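Local atomic coordinates of rhizavidin (Rhizobium etli, PDB entry 3EW2), a protein that binds biotin in the eight-stranded antiparallel barrel of the avidin family, and is a dimeric, probably secreted protein. Residues S14-W19 and T26-V31; C79-G84 and W102-E107. All blocks are in the same frame, centred on the assembly; numbering follows the deposited sequence.

Interaction 1: S14-W19 and T26-V31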
# COMPACT_ATOMS: atom_id res chain seq x y z
N SER B 14 -9.54 -12.53 -11.89
CA SER B 14 -9.19 -13.78 -12.59
C SER B 14 -8.60 -13.61 -14.00
O SER B 14 -8.77 -14.48 -14.87
CB SER B 14 -10.37 -14.76 -12.59
OG SER B 14 -11.58 -14.18 -13.09
N ALA B 15 -7.89 -12.49 -14.20
CA ALA B 15 -7.13 -12.20 -15.44
C ALA B 15 -5.96 -11.28 -15.09
O ALA B 15 -6.05 -10.50 -14.13
CB ALA B 15 -8.04 -11.53 -16.47
N SER B 16 -4.87 -11.36 -15.84
CA SER B 16 -3.86 -10.33 -15.72
C SER B 16 -4.36 -9.08 -16.45
O SER B 16 -5.03 -9.21 -17.49
CB SER B 16 -2.52 -10.77 -16.30
OG SER B 16 -1.83 -11.61 -15.40
N SER B 17 -4.06 -7.90 -15.91
CA SER B 17 -4.29 -6.63 -16.60
C SER B 17 -3.10 -5.70 -16.41
O SER B 17 -2.47 -5.68 -15.35
CB SER B 17 -5.58 -5.97 -16.13
OG SER B 17 -5.43 -5.42 -14.83
N SER B 18 -2.77 -4.93 -17.46
CA SER B 18 -1.65 -3.98 -17.39
C SER B 18 -2.06 -2.51 -17.30
O SER B 18 -3.16 -2.16 -17.74
CB SER B 18 -0.76 -4.18 -18.59
OG SER B 18 -0.50 -5.53 -18.71
N TRP B 19 -1.17 -1.68 -16.73
CA TRP B 19 -1.46 -0.28 -16.29
C TRP B 19 -0.20 0.51 -16.32
O TRP B 19 0.76 0.08 -15.69
CB TRP B 19 -1.94 -0.25 -14.83
CG TRP B 19 -3.12 -1.12 -14.62
CD1 TRP B 19 -3.13 -2.47 -14.41
CD2 TRP B 19 -4.48 -0.69 -14.65
NE1 TRP B 19 -4.45 -2.90 -14.31
CE2 TRP B 19 -5.29 -1.83 -14.45
CE3 TRP B 19 -5.10 0.54 -14.86
CZ2 TRP B 19 -6.69 -1.77 -14.41
CZ3 TRP B 19 -6.51 0.60 -14.84
CH2 TRP B 19 -7.27 -0.55 -14.62
N THR B 26 5.13 0.67 -15.53
CA THR B 26 4.04 -0.27 -15.80
C THR B 26 3.91 -1.27 -14.65
O THR B 26 4.89 -1.63 -13.98
CB THR B 26 4.24 -1.03 -17.19
OG1 THR B 26 3.07 -1.83 -17.49
CG2 THR B 26 5.42 -1.95 -17.13
N MET B 27 2.69 -1.72 -14.41
CA MET B 27 2.47 -2.83 -13.54
C MET B 27 1.54 -3.82 -14.21
O MET B 27 0.61 -3.43 -14.96
CB MET B 27 1.93 -2.37 -12.16
CG MET B 27 0.51 -1.73 -12.12
SD MET B 27 0.06 -1.09 -10.46
CE MET B 27 -1.62 -0.57 -10.76
N ILE B 28 1.82 -5.10 -13.97
CA ILE B 28 0.93 -6.16 -14.31
C ILE B 28 0.35 -6.74 -13.01
O ILE B 28 1.12 -7.15 -12.11
CB ILE B 28 1.64 -7.28 -15.13
CG1 ILE B 28 2.41 -6.66 -16.31
CG2 ILE B 28 0.58 -8.27 -15.66
CD1 ILE B 28 3.11 -7.71 -17.20
N ILE B 29 -0.98 -6.75 -12.92
CA ILE B 29 -1.70 -7.06 -11.71
C ILE B 29 -2.74 -8.13 -11.93
O ILE B 29 -3.45 -8.16 -12.96
CB ILE B 29 -2.41 -5.81 -11.01
CG1 ILE B 29 -3.67 -5.35 -11.72
CG2 ILE B 29 -1.44 -4.69 -10.74
CD1 ILE B 29 -4.44 -4.25 -11.02
N GLN B 30 -2.82 -9.00 -10.93
CA GLN B 30 -3.80 -10.04 -10.86
C GLN B 30 -4.69 -9.65 -9.67
O GLN B 30 -4.20 -9.37 -8.58
CB GLN B 30 -3.12 -11.42 -10.72
CG GLN B 30 -2.22 -11.87 -11.92
CD GLN B 30 -0.71 -11.43 -11.88
OE1 GLN B 30 -0.03 -11.50 -10.82
NE2 GLN B 30 -0.19 -11.00 -13.04
N VAL B 31 -6.00 -9.53 -9.92
CA VAL B 31 -6.96 -9.34 -8.85
C VAL B 31 -7.81 -10.62 -8.72
O VAL B 31 -8.37 -11.11 -9.72
CB VAL B 31 -7.88 -8.14 -9.14
CG1 VAL B 31 -8.84 -7.95 -8.03
CG2 VAL B 31 -7.06 -6.88 -9.34
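Ile29 places CG1 between its own backbone N and carbonyl carbon (chi1 75°) with CD1 stretched out beyond it, while Trp19 turns CG opposite its carbonyl carbon (chi1 -56°); the two choices bring the isoleucine methyl to the pyrrole part of the indole, CD1 lying 3.6 Å from Trp19 NE1. The setting is the first beta hairpin of the avidin barrel, and it illustrates how a hairpin sorts its side chains: Ser17, Trp19, Met27 and Ile29 share one face, Ser16, Ser18, Ile28 and Gln30 the other.

Backbone pairing holds that sorting in place. Ser17 and Ile29 exchange two bonds, each of 3.0 Å between the N of one and the O of the other. The next hydrogen-bonded pair is lopsided: Met27 N reaches Trp19 O at 2.9 Å, whereas the return bond from Trp19 N to Met27 O is weak and bent to 130°. Trp19 O is also approached by the CA-H of Thr26 and, weakly, by the hydroxyl of that threonine.

The indole is steadied from several directions. Its NE1 donates to Ser17 OG, two residues back on the same strand, at 2.8 Å, with the hydroxyl somewhat out of the ring plane; the carbonyl oxygen of Met27 lies at the ring's edge. Met27 adds an apolar contact, its CG 3.9 Å from Trp19 CB, and its CE sits beside the start of the ring. Tyr123 meets the indole at a steep angle, and Met27 itself touches Tyr41, one of the residues that bind biotin, which places it in the second shell of the site.

Beyond the regular pairing, Ser14 N still reaches Val31 O, though Ser14 is poorly ordered. On the face of Ser16 and Gln30, Ile28 CG1 lies 3.9 Å from Ser18 OG.

Interaction 2: C79-G84 and W102-E107. With BTN (biotin), chain I.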
# COMPACT_ATOMS: atom_id res chain seq x y z
N CYS B 79 17.24 -0.76 -3.69
CA CYS B 79 17.29 0.69 -3.42
C CYS B 79 16.99 1.04 -1.96
O CYS B 79 16.74 2.21 -1.64
CB CYS B 79 16.30 1.46 -4.33
SG CYS B 79 16.74 1.42 -6.10
N ASN B 80 16.98 0.04 -1.10
CA ASN B 80 16.76 0.24 0.33
C ASN B 80 15.58 1.17 0.64
O ASN B 80 15.77 2.23 1.22
CB ASN B 80 18.06 0.73 0.94
CG ASN B 80 18.08 0.60 2.42
OD1 ASN B 80 17.71 -0.46 2.97
ND2 ASN B 80 18.49 1.68 3.10
N SER B 81 14.38 0.76 0.24
CA SER B 81 13.22 1.62 0.24
C SER B 81 11.97 0.82 -0.04
O SER B 81 12.06 -0.35 -0.44
CB SER B 81 13.32 2.71 -0.85
OG SER B 81 13.25 2.16 -2.15
N ALA B 82 10.82 1.45 0.16
CA ALA B 82 9.55 0.82 -0.13
C ALA B 82 8.59 1.91 -0.54
O ALA B 82 8.77 3.06 -0.14
CB ALA B 82 9.04 0.11 1.14
N THR B 83 7.57 1.56 -1.33
CA THR B 83 6.57 2.50 -1.77
C THR B 83 5.17 1.90 -1.59
O THR B 83 4.95 0.76 -1.95
CB THR B 83 6.78 2.89 -3.30
OG1 THR B 83 8.02 3.59 -3.50
CG2 THR B 83 5.66 3.76 -3.79
N GLY B 84 4.22 2.68 -1.07
CA GLY B 84 2.81 2.30 -1.14
C GLY B 84 1.97 3.34 -1.87
O GLY B 84 2.26 4.53 -1.83
N TRP B 102 0.83 8.37 -3.43
CA TRP B 102 1.84 7.39 -3.05
C TRP B 102 2.86 7.98 -2.08
O TRP B 102 3.05 9.20 -2.04
CB TRP B 102 2.60 6.82 -4.26
CG TRP B 102 3.27 7.78 -5.26
CD1 TRP B 102 2.79 8.15 -6.51
CD2 TRP B 102 4.57 8.44 -5.11
NE1 TRP B 102 3.71 9.01 -7.13
CE2 TRP B 102 4.80 9.19 -6.30
CE3 TRP B 102 5.55 8.46 -4.11
CZ2 TRP B 102 5.97 9.96 -6.49
CZ3 TRP B 102 6.70 9.23 -4.29
CH2 TRP B 102 6.91 9.97 -5.48
N ASN B 103 3.52 7.14 -1.30
CA ASN B 103 4.64 7.59 -0.48
C ASN B 103 5.80 6.73 -0.74
O ASN B 103 5.62 5.55 -0.92
CB ASN B 103 4.31 7.57 1.01
CG ASN B 103 3.43 8.68 1.39
OD1 ASN B 103 3.86 9.83 1.35
ND2 ASN B 103 2.13 8.38 1.64
N LEU B 104 6.98 7.32 -0.74
CA LEU B 104 8.18 6.57 -0.93
C LEU B 104 9.06 6.76 0.28
O LEU B 104 9.44 7.88 0.60
CB LEU B 104 8.88 7.02 -2.19
CG LEU B 104 10.32 6.63 -2.51
CD1 LEU B 104 10.53 5.11 -2.54
CD2 LEU B 104 10.58 7.25 -3.89
N ALA B 105 9.34 5.65 0.96
CA ALA B 105 10.12 5.70 2.17
C ALA B 105 11.50 5.17 1.84
O ALA B 105 11.65 4.07 1.32
CB ALA B 105 9.45 4.88 3.28
N TYR B 106 12.52 5.95 2.11
CA TYR B 106 13.86 5.52 1.72
C TYR B 106 14.93 6.12 2.61
O TYR B 106 14.66 6.98 3.43
CB TYR B 106 14.11 5.98 0.27
CG TYR B 106 14.21 7.46 0.22
CD1 TYR B 106 13.05 8.25 0.21
CD2 TYR B 106 15.47 8.09 0.28
CE1 TYR B 106 13.13 9.62 0.21
CE2 TYR B 106 15.55 9.49 0.29
CZ TYR B 106 14.38 10.24 0.24
OH TYR B 106 14.45 11.61 0.24
N GLU B 107 16.17 5.69 2.40
CA GLU B 107 17.29 6.22 3.17
C GLU B 107 17.98 7.38 2.44
O GLU B 107 18.84 7.17 1.57
CB GLU B 107 18.31 5.13 3.51
CG GLU B 107 19.37 5.58 4.49
CD GLU B 107 18.84 5.71 5.92
OE1 GLU B 107 18.19 4.75 6.44
OE2 GLU B 107 19.05 6.79 6.53
C11 BTN I . 13.63 4.09 -5.46
O11 BTN I . 13.98 5.01 -6.22
O12 BTN I . 14.02 4.11 -4.27
C10 BTN I . 12.74 2.98 -5.96
C9 BTN I . 11.99 3.44 -7.20
C8 BTN I . 11.09 4.64 -6.88
C7 BTN I . 9.89 4.68 -7.81
C2 BTN I . 8.89 5.74 -7.36
S1 BTN I . 7.73 5.03 -6.39
C6 BTN I . 6.50 6.26 -6.87
C5 BTN I . 6.81 6.81 -8.25
N1 BTN I . 6.06 6.09 -9.25
C3 BTN I . 6.85 5.36 -10.02
O3 BTN I . 6.40 4.53 -11.08
N2 BTN I . 8.11 5.51 -9.67
C4 BTN I . 8.25 6.44 -8.56
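Gly84 O takes a backbone bond from Asn103 N at 2.9 Å, and the CA-H of Trp102 adds a bent, weaker contact, 3.1 Å from Trp102 CA to Gly84 O. Two residues back, Ala82 and Ala105 exchange a pair of backbone bonds, the shorter from Ala105 N to Ala82 O at 2.9 Å.

Several side chains on one face of this pairing turn to biotin. Thr83 OG1, hydrogen-bonded to Trp72 NE1, lies 3.2 Å from the ligand sulfur S1 and also touches Leu104 CD1, whose sister methyl CD2 brushes the valeryl chain. Ser81 OG donates to O12 of the biotin carboxylate at 3.0 Å, although the hydroxyl's position is less certain. Trp102 holds CG between its backbone N and carbonyl carbon (chi1 54°), an arrangement that lays the indole against the bicyclic head: C6 of biotin stands 3.3 Å above the ring plane, over its centre. With the indole cut back to an alanine, the face under C6 would be lost and the sulfur-containing ring would probably be freer to shift.

Ala82 and Ala105 face the other way, packing on Ile66 and Thr86 of the second subunit. One strand pair thus serves both a subunit interface and an aromatic-walled biotin pocket, the site characteristic of the avidin barrel.

In the fold
Read from the N terminus, the chain first closes a short loop at interaction 1, where 26-31 returns along 14-19 after the short connection 22-25. It then lays down the next three strands in order before 79-84 begins interaction 2, which closes a longer hairpin when 102-107 comes back. The two loops follow in series, neither nesting nor crossing, and lie on opposite sides of the chain's centre, about 22 Å apart between centres. The last strand, 112-124, joins them: it bonds to 102-107 on one side and, through Val124, to Ser18 on the other, so that the first and last strands meet and the barrel is complete.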